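Local coordinates for protein structure-specific endonuclease subunit SLX4 (Thielavia terrestris, PDB 6SEI) that probably serves as the regulatory subunit of the SLX1-SLX4 endonuclease, which cuts branched DNA structures arising in repair and recombination, at residues S18-A30 and L56-Y70. Residues are numbered along the deposited sequence; the frame is centred on the assembly and turned at random.
With CA (calcium ion), chain H.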
ATOM      1  N   SER B  18      -6.825  40.055   7.839  1.00 44.99           N
ATOM      2  CA  SER B  18      -7.234  41.266   8.542  1.00 41.66           C
ATOM      3  C   SER B  18      -8.600  41.747   8.067  1.00 38.73           C
ATOM      4  O   SER B  18      -9.391  42.268   8.862  1.00 37.01           O
ATOM      5  CB  SER B  18      -6.184  42.361   8.357  1.00 42.38           C
ATOM      6  OG  SER B  18      -6.413  43.438   9.250  1.00 41.16           O
ATOM      7  N   LEU B  19      -8.893  41.590   6.774  1.00 38.63           N
ATOM      8  CA  LEU B  19     -10.222  41.934   6.277  1.00 36.51           C
ATOM      9  C   LEU B  19     -11.291  41.078   6.941  1.00 34.81           C
ATOM     10  O   LEU B  19     -12.364  41.576   7.305  1.00 33.38           O
ATOM     11  CB  LEU B  19     -10.280  41.772   4.760  1.00 30.51           C
ATOM     12  CG  LEU B  19     -11.673  41.966   4.154  1.00 28.56           C
ATOM     13  CD1 LEU B  19     -12.064  43.431   4.178  1.00 27.92           C
ATOM     14  CD2 LEU B  19     -11.746  41.410   2.740  1.00 31.98           C
ATOM     15  N   PHE B  20     -11.012  39.785   7.114  1.00 34.96           N
ATOM     16  CA  PHE B  20     -11.992  38.889   7.713  1.00 33.09           C
ATOM     17  C   PHE B  20     -12.205  39.198   9.190  1.00 32.56           C
ATOM     18  O   PHE B  20     -13.282  38.924   9.728  1.00 31.07           O
ATOM     19  CB  PHE B  20     -11.554  37.434   7.523  1.00 33.90           C
ATOM     20  CG  PHE B  20     -11.749  36.913   6.119  1.00 33.75           C
ATOM     21  CD1 PHE B  20     -12.068  37.771   5.076  1.00 33.17           C
ATOM     22  CD2 PHE B  20     -11.613  35.563   5.845  1.00 30.09           C
ATOM     23  CE1 PHE B  20     -12.244  37.291   3.789  1.00 33.41           C
ATOM     24  CE2 PHE B  20     -11.790  35.077   4.560  1.00 31.77           C
ATOM     25  CZ  PHE B  20     -12.107  35.944   3.532  1.00 29.60           C
ATOM     26  N   ARG B  21     -11.196  39.765   9.858  1.00 34.15           N
ATOM     27  CA  ARG B  21     -11.371  40.176  11.248  1.00 33.86           C
ATOM     28  C   ARG B  21     -12.312  41.369  11.350  1.00 31.49           C
ATOM     29  O   ARG B  21     -13.082  41.478  12.313  1.00 30.49           O
ATOM     30  CB  ARG B  21     -10.018  40.509  11.877  1.00 36.53           C
ATOM     31  CG  ARG B  21      -9.245  39.300  12.376  1.00 39.26           C
ATOM     32  CD  ARG B  21      -8.120  39.716  13.316  1.00 42.22           C
ATOM     33  NE  ARG B  21      -6.805  39.632  12.682  1.00 45.87           N
ATOM     34  CZ  ARG B  21      -5.904  38.690  12.945  1.00 49.57           C
ATOM     35  NH1 ARG B  21      -4.732  38.692  12.320  1.00 52.08           N
ATOM     36  NH2 ARG B  21      -6.175  37.743  13.833  1.00 50.49           N
ATOM     37  N   TYR B  22     -12.265  42.273  10.365  1.00 31.21           N
ATOM     38  CA  TYR B  22     -13.192  43.400  10.342  1.00 29.01           C
ATOM     39  C   TYR B  22     -14.618  42.937  10.069  1.00 27.28           C
ATOM     40  O   TYR B  22     -15.570  43.480  10.640  1.00 25.93           O
ATOM     41  CB  TYR B  22     -12.760  44.420   9.290  1.00 29.12           C
ATOM     42  CG  TYR B  22     -11.656  45.351   9.735  1.00 30.38           C
ATOM     43  CD1 TYR B  22     -11.840  46.218  10.804  1.00 29.82           C
ATOM     44  CD2 TYR B  22     -10.434  45.370   9.079  1.00 32.53           C
ATOM     45  CE1 TYR B  22     -10.831  47.073  11.210  1.00 27.81           C
ATOM     46  CE2 TYR B  22      -9.421  46.220   9.476  1.00 33.92           C
ATOM     47  CZ  TYR B  22      -9.623  47.070  10.540  1.00 33.00           C
ATOM     48  OH  TYR B  22      -8.612  47.915  10.934  1.00 34.22           O
ATOM     49  N   ILE B  23     -14.789  41.946   9.191  1.00 27.73           N
ATOM     50  CA  ILE B  23     -16.125  41.421   8.927  1.00 27.01           C
ATOM     51  C   ILE B  23     -16.665  40.705  10.156  1.00 27.74           C
ATOM     52  O   ILE B  23     -17.830  40.881  10.535  1.00 27.05           O
ATOM     53  CB  ILE B  23     -16.111  40.492   7.700  1.00 27.08           C
ATOM     54  CG1 ILE B  23     -15.575  41.221   6.470  1.00 27.53           C
ATOM     55  CG2 ILE B  23     -17.506  39.952   7.425  1.00 25.55           C
ATOM     56  CD1 ILE B  23     -15.313  40.303   5.305  1.00 23.36           C
ATOM     57  N   THR B  24     -15.832  39.881  10.793  1.00 29.22           N
ATOM     58  CA  THR B  24     -16.254  39.180  12.001  1.00 29.24           C
ATOM     59  C   THR B  24     -16.721  40.165  13.063  1.00 28.82           C
ATOM     60  O   THR B  24     -17.839  40.055  13.578  1.00 28.07           O
ATOM     61  CB  THR B  24     -15.109  38.315  12.530  1.00 30.93           C
ATOM     62  OG1 THR B  24     -14.633  37.468  11.477  1.00 31.86           O
ATOM     63  CG2 THR B  24     -15.577  37.453  13.697  1.00 31.05           C
ATOM     64  N   GLN B  25     -15.885  41.155  13.385  1.00 29.66           N
ATOM     65  CA  GLN B  25     -16.252  42.122  14.414  1.00 29.70           C
ATOM     66  C   GLN B  25     -17.513  42.886  14.031  1.00 27.60           C
ATOM     67  O   GLN B  25     -18.358  43.167  14.888  1.00 27.29           O
ATOM     68  CB  GLN B  25     -15.094  43.083  14.669  1.00 31.92           C
ATOM     69  CG  GLN B  25     -14.986  43.542  16.112  1.00 33.87           C
ATOM     70  CD  GLN B  25     -14.258  42.537  16.998  1.00 36.68           C
ATOM     71  OE1 GLN B  25     -14.702  41.397  17.172  1.00 37.05           O
ATOM     72  NE2 GLN B  25     -13.128  42.959  17.561  1.00 38.83           N
ATOM     73  N   ALA B  26     -17.670  43.213  12.747  1.00 26.41           N
ATOM     74  CA  ALA B  26     -18.871  43.915  12.306  1.00 24.81           C
ATOM     75  C   ALA B  26     -20.122  43.087  12.581  1.00 25.12           C
ATOM     76  O   ALA B  26     -21.098  43.586  13.154  1.00 25.14           O
ATOM     77  CB  ALA B  26     -18.761  44.259  10.818  1.00 23.75           C
ATOM     78  N   VAL B  27     -20.103  41.813  12.183  1.00 25.59           N
ATOM     79  CA  VAL B  27     -21.241  40.928  12.420  1.00 25.00           C
ATOM     80  C   VAL B  27     -21.456  40.724  13.916  1.00 25.84           C
ATOM     81  O   VAL B  27     -22.573  40.855  14.426  1.00 25.73           O
ATOM     82  CB  VAL B  27     -21.026  39.583  11.700  1.00 24.80           C
ATOM     83  CG1 VAL B  27     -22.170  38.626  11.991  1.00 24.22           C
ATOM     84  CG2 VAL B  27     -20.862  39.791  10.203  1.00 24.00           C
ATOM     85  N   VAL B  28     -20.378  40.424  14.641  1.00 26.88           N
ATOM     86  CA  VAL B  28     -20.489  39.922  16.007  1.00 20.22           C
ATOM     87  C   VAL B  28     -20.957  41.005  16.977  1.00 23.33           C
ATOM     88  O   VAL B  28     -21.721  40.723  17.910  1.00 20.17           O
ATOM     89  CB  VAL B  28     -19.137  39.312  16.427  1.00 21.90           C
ATOM     90  CG1 VAL B  28     -18.950  39.353  17.928  1.00 26.23           C
ATOM     91  CG2 VAL B  28     -19.025  37.889  15.917  1.00 22.60           C
ATOM     92  N   THR B  29     -20.527  42.250  16.778  1.00 22.68           N
ATOM     93  CA  THR B  29     -20.778  43.315  17.741  1.00 22.08           C
ATOM     94  C   THR B  29     -22.036  44.124  17.441  1.00 20.27           C
ATOM     95  O   THR B  29     -22.347  45.056  18.190  1.00 20.08           O
ATOM     96  CB  THR B  29     -19.571  44.255  17.818  1.00 19.99           C
ATOM     97  OG1 THR B  29     -19.412  44.937  16.569  1.00 19.26           O
ATOM     98  CG2 THR B  29     -18.306  43.474  18.131  1.00 21.51           C
ATOM     99  N   ALA B  30     -22.758  43.806  16.373  1.00 16.97           N
ATOM    100  CA  ALA B  30     -24.017  44.484  16.124  1.00 17.28           C
ATOM    101  C   ALA B  30     -25.023  44.120  17.216  1.00 17.39           C
ATOM    102  O   ALA B  30     -24.966  43.023  17.779  1.00 16.98           O
ATOM    103  CB  ALA B  30     -24.568  44.105  14.752  1.00 15.72           C
ATOM    104  N   LEU B  56     -26.075  40.190   3.045  1.00 24.57           N
ATOM    105  CA  LEU B  56     -25.046  40.492   4.036  1.00 24.04           C
ATOM    106  C   LEU B  56     -23.983  41.416   3.454  1.00 24.44           C
ATOM    107  O   LEU B  56     -23.473  42.301   4.152  1.00 24.45           O
ATOM    108  CB  LEU B  56     -24.409  39.202   4.555  1.00 23.34           C
ATOM    109  CG  LEU B  56     -23.266  39.409   5.554  1.00 17.76           C
ATOM    110  CD1 LEU B  56     -23.789  39.994   6.859  1.00 18.42           C
ATOM    111  CD2 LEU B  56     -22.503  38.118   5.804  1.00 17.57           C
ATOM    112  N   THR B  57     -23.640  41.222   2.176  1.00 24.52           N
ATOM    113  CA  THR B  57     -22.677  42.094   1.513  1.00 24.55           C
ATOM    114  C   THR B  57     -23.126  43.548   1.572  1.00 24.72           C
ATOM    115  O   THR B  57     -22.350  44.435   1.950  1.00 24.83           O
ATOM    116  CB  THR B  57     -22.483  41.650   0.063  1.00 25.03           C
ATOM    117  OG1 THR B  57     -22.274  40.236   0.020  1.00 24.89           O
ATOM    118  CG2 THR B  57     -21.290  42.358  -0.564  1.00 25.31           C
ATOM    119  N   ALA B  58     -24.380  43.810   1.200  1.00 24.80           N
ATOM    120  CA  ALA B  58     -24.891  45.176   1.229  1.00 25.33           C
ATOM    121  C   ALA B  58     -24.917  45.727   2.650  1.00 25.25           C
ATOM    122  O   ALA B  58     -24.638  46.912   2.868  1.00 25.42           O
ATOM    123  CB  ALA B  58     -26.289  45.223   0.613  1.00 25.85           C
ATOM    124  N   TRP B  59     -25.236  44.876   3.629  1.00 25.19           N
ATOM    125  CA  TRP B  59     -25.332  45.328   5.014  1.00 25.43           C
ATOM    126  C   TRP B  59     -23.975  45.762   5.557  1.00 25.55           C
ATOM    127  O   TRP B  59     -23.886  46.737   6.311  1.00 25.58           O
ATOM    128  CB  TRP B  59     -25.928  44.219   5.878  1.00 25.42           C
ATOM    129  CG  TRP B  59     -26.106  44.586   7.317  1.00 26.01           C
ATOM    130  CD1 TRP B  59     -27.104  45.348   7.851  1.00 26.47           C
ATOM    131  CD2 TRP B  59     -25.269  44.194   8.414  1.00 26.25           C
ATOM    132  NE1 TRP B  59     -26.939  45.459   9.213  1.00 26.47           N
ATOM    133  CE2 TRP B  59     -25.820  44.761   9.583  1.00 26.28           C
ATOM    134  CE3 TRP B  59     -24.108  43.423   8.522  1.00 26.36           C
ATOM    135  CZ2 TRP B  59     -25.251  44.579  10.841  1.00 26.19           C
ATOM    136  CZ3 TRP B  59     -23.542  43.245   9.775  1.00 26.26           C
ATOM    137  CH2 TRP B  59     -24.118  43.816  10.918  1.00 26.14           C
ATOM    138  N   LEU B  60     -22.909  45.048   5.190  1.00 25.83           N
ATOM    139  CA  LEU B  60     -21.579  45.391   5.684  1.00 25.92           C
ATOM    140  C   LEU B  60     -21.088  46.714   5.109  1.00 26.89           C
ATOM    141  O   LEU B  60     -20.378  47.460   5.791  1.00 27.03           O
ATOM    142  CB  LEU B  60     -20.592  44.272   5.355  1.00 25.31           C
ATOM    143  CG  LEU B  60     -20.791  42.931   6.064  1.00 24.73           C
ATOM    144  CD1 LEU B  60     -20.170  41.802   5.257  1.00 24.98           C
ATOM    145  CD2 LEU B  60     -20.205  42.965   7.466  1.00 24.07           C
ATOM    146  N   ASN B  61     -21.453  47.022   3.868  1.00 27.54           N
ATOM    147  CA  ASN B  61     -21.014  48.246   3.214  1.00 28.17           C
ATOM    148  C   ASN B  61     -21.937  49.426   3.479  1.00 29.18           C
ATOM    149  O   ASN B  61     -21.689  50.516   2.953  1.00 29.08           O
ATOM    150  CB  ASN B  61     -20.891  48.018   1.704  1.00 27.92           C
ATOM    151  CG  ASN B  61     -19.874  46.953   1.359  1.00 27.40           C
ATOM    152  OD1 ASN B  61     -18.801  46.886   1.960  1.00 27.14           O
ATOM    153  ND2 ASN B  61     -20.207  46.109   0.387  1.00 27.38           N
ATOM    154  N   SER B  62     -22.990  49.240   4.277  1.00 30.48           N
ATOM    155  CA  SER B  62     -23.929  50.301   4.616  1.00 32.07           C
ATOM    156  C   SER B  62     -23.626  50.934   5.972  1.00 31.56           C
ATOM    157  O   SER B  62     -24.547  51.364   6.676  1.00 33.11           O
ATOM    158  CB  SER B  62     -25.362  49.769   4.592  1.00 33.94           C
ATOM    159  OG  SER B  62     -25.760  49.416   3.281  1.00 35.26           O
ATOM    160  N   GLY B  63     -22.355  50.992   6.353  1.00 29.89           N
ATOM    161  CA  GLY B  63     -21.935  51.598   7.603  1.00 28.05           C
ATOM    162  C   GLY B  63     -21.278  50.652   8.582  1.00 26.10           C
ATOM    163  O   GLY B  63     -20.635  51.118   9.533  1.00 25.96           O
ATOM    164  N   GLN B  64     -21.389  49.337   8.384  1.00 24.69           N
ATOM    165  CA  GLN B  64     -20.914  48.390   9.387  1.00 23.84           C
ATOM    166  C   GLN B  64     -19.393  48.325   9.423  1.00 23.14           C
ATOM    167  O   GLN B  64     -18.783  48.409  10.496  1.00 22.99           O
ATOM    168  CB  GLN B  64     -21.504  47.010   9.113  1.00 24.07           C
ATOM    169  CG  GLN B  64     -22.693  46.680   9.975  1.00 24.18           C
ATOM    170  CD  GLN B  64     -23.636  47.851  10.162  1.00 23.96           C
ATOM    171  OE1 GLN B  64     -23.711  48.438  11.245  1.00 23.15           O
ATOM    172  NE2 GLN B  64     -24.364  48.197   9.104  1.00 24.36           N
ATOM    173  N   LEU B  65     -18.759  48.148   8.260  1.00 22.67           N
ATOM    174  CA  LEU B  65     -17.302  48.116   8.216  1.00 22.50           C
ATOM    175  C   LEU B  65     -16.718  49.435   8.700  1.00 22.19           C
ATOM    176  O   LEU B  65     -15.721  49.451   9.431  1.00 22.01           O
ATOM    177  CB  LEU B  65     -16.826  47.804   6.795  1.00 23.28           C
ATOM    178  CG  LEU B  65     -17.239  46.442   6.234  1.00 23.48           C
ATOM    179  CD1 LEU B  65     -16.949  46.356   4.745  1.00 19.24           C
ATOM    180  CD2 LEU B  65     -16.536  45.324   6.986  1.00 23.44           C
ATOM    181  N   ASP B  66     -17.334  50.551   8.303  1.00 22.39           N
ATOM    182  CA  ASP B  66     -16.912  51.860   8.791  1.00 22.34           C
ATOM    183  C   ASP B  66     -17.059  51.953  10.303  1.00 22.18           C
ATOM    184  O   ASP B  66     -16.241  52.588  10.979  1.00 22.18           O
ATOM    185  CB  ASP B  66     -17.734  52.949   8.100  1.00 22.29           C
ATOM    186  CG  ASP B  66     -17.133  54.329   8.257  1.00 22.24           C
ATOM    187  OD1 ASP B  66     -15.926  54.427   8.569  1.00 22.12           O
ATOM    188  OD2 ASP B  66     -17.874  55.317   8.068  1.00 22.30           O
ATOM    189  N   ARG B  67     -18.098  51.323  10.852  1.00 22.15           N
ATOM    190  CA  ARG B  67     -18.319  51.349  12.293  1.00 22.28           C
ATOM    191  C   ARG B  67     -17.158  50.708  13.042  1.00 22.78           C
ATOM    192  O   ARG B  67     -16.659  51.259  14.030  1.00 22.90           O
ATOM    193  CB  ARG B  67     -19.632  50.638  12.624  1.00 21.60           C
ATOM    194  CG  ARG B  67     -20.156  50.897  14.016  1.00 21.19           C
ATOM    195  CD  ARG B  67     -21.329  49.988  14.318  1.00 20.92           C
ATOM    196  NE  ARG B  67     -20.906  48.651  14.732  1.00 20.86           N
ATOM    197  CZ  ARG B  67     -21.222  47.533  14.086  1.00 21.12           C
ATOM    198  NH1 ARG B  67     -21.963  47.586  12.988  1.00 21.24           N
ATOM    199  NH2 ARG B  67     -20.795  46.361  14.538  1.00 21.09           N
ATOM    200  N   VAL B  68     -16.707  49.543  12.577  1.00 29.78           N
ATOM    201  CA  VAL B  68     -15.661  48.790  13.257  1.00 29.68           C
ATOM    202  C   VAL B  68     -14.291  49.164  12.705  1.00 31.81           C
ATOM    203  O   VAL B  68     -13.322  48.412  12.858  1.00 31.59           O
ATOM    204  CB  VAL B  68     -15.911  47.275  13.141  1.00 28.28           C
ATOM    205  CG1 VAL B  68     -17.227  46.906  13.815  1.00 27.65           C
ATOM    206  CG2 VAL B  68     -15.915  46.841  11.685  1.00 28.30           C
ATOM    207  N   GLY B  69     -14.199  50.320  12.055  1.00 34.42           N
ATOM    208  CA  GLY B  69     -12.913  50.896  11.715  1.00 37.03           C
ATOM    209  C   GLY B  69     -12.303  50.470  10.400  1.00 39.49           C
ATOM    210  O   GLY B  69     -11.075  50.525  10.263  1.00 40.09           O
ATOM    211  N   TYR B  70     -13.107  50.063   9.422  1.00 41.04           N
ATOM    212  CA  TYR B  70     -12.601  49.666   8.110  1.00 42.85           C
ATOM    213  C   TYR B  70     -13.236  50.559   7.048  1.00 46.91           C
ATOM    214  O   TYR B  70     -14.413  50.397   6.709  1.00 46.15           O
ATOM    215  CB  TYR B  70     -12.877  48.191   7.831  1.00 40.56           C
ATOM    216  CG  TYR B  70     -12.435  47.746   6.455  1.00 39.20           C
ATOM    217  CD1 TYR B  70     -11.087  47.679   6.126  1.00 38.60           C
ATOM    218  CD2 TYR B  70     -13.363  47.401   5.484  1.00 38.36           C
ATOM    219  CE1 TYR B  70     -10.679  47.277   4.869  1.00 38.26           C
ATOM    220  CE2 TYR B  70     -12.966  46.999   4.225  1.00 37.97           C
ATOM    221  CZ  TYR B  70     -11.624  46.938   3.920  1.00 37.69           C
ATOM    222  OH  TYR B  70     -11.228  46.537   2.662  1.00 37.21           O
TER
HETATM  223 CA    CA H1001     -13.782  55.869   8.712  1.00 28.46          CA
HETATM  224  O   HOH W   1     -15.513  56.855   7.479  1.00 44.21           O
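Tyr70 lays its CB over one face of the Tyr22 ring, a CH-pi contact with CB 3.8 Å from the ring centroid. The two rings are tilted by 30° and slid so far apart that they hardly overlap. Beyond them, Leu19 CD1 comes obliquely to Tyr70 CZ, 3.5 Å away. The carbonyl O of Val68 sits at the edge of the Tyr22 ring, near its plane. With an alanine in place of Tyr22, Tyr70 CB would probably lose the ring face it rests on, and a gap would open beside Val68 and Gly69. Helices 18-29 and 56-67 belong to the compact C-terminal Slx4 domain, a helical domain of the helix-turn-helix clan, and their axes cross at 103°, 8.8 Å apart. Gly69 ends helix 56-67 as C-prime of a Schellman motif; Asp66, in the last turn, binds calcium through OD1, and Asp71 further along the chain is a second ligand. Where the helices cross, Ala26 CB packs 3.9 Å from Leu60 CD2, while the side chains of Ile23 and Leu60 cross at about a right angle, CG2 against CD1. With CG anti to the backbone N (chi1 -165°) and the chain bent at chi3, Arg67 brings NH2 between two acceptors in the guanidinium plane. It donates to Ala26 O at 3.1 Å, nearly straight and on a carbonyl lone pair, and, along a more bent path, to Thr29 OG1 at 2.8 Å. Ala30 CB abuts the Trp59 indole edge at CH2, and Gln64 CG lies over one indole face, toward the rim.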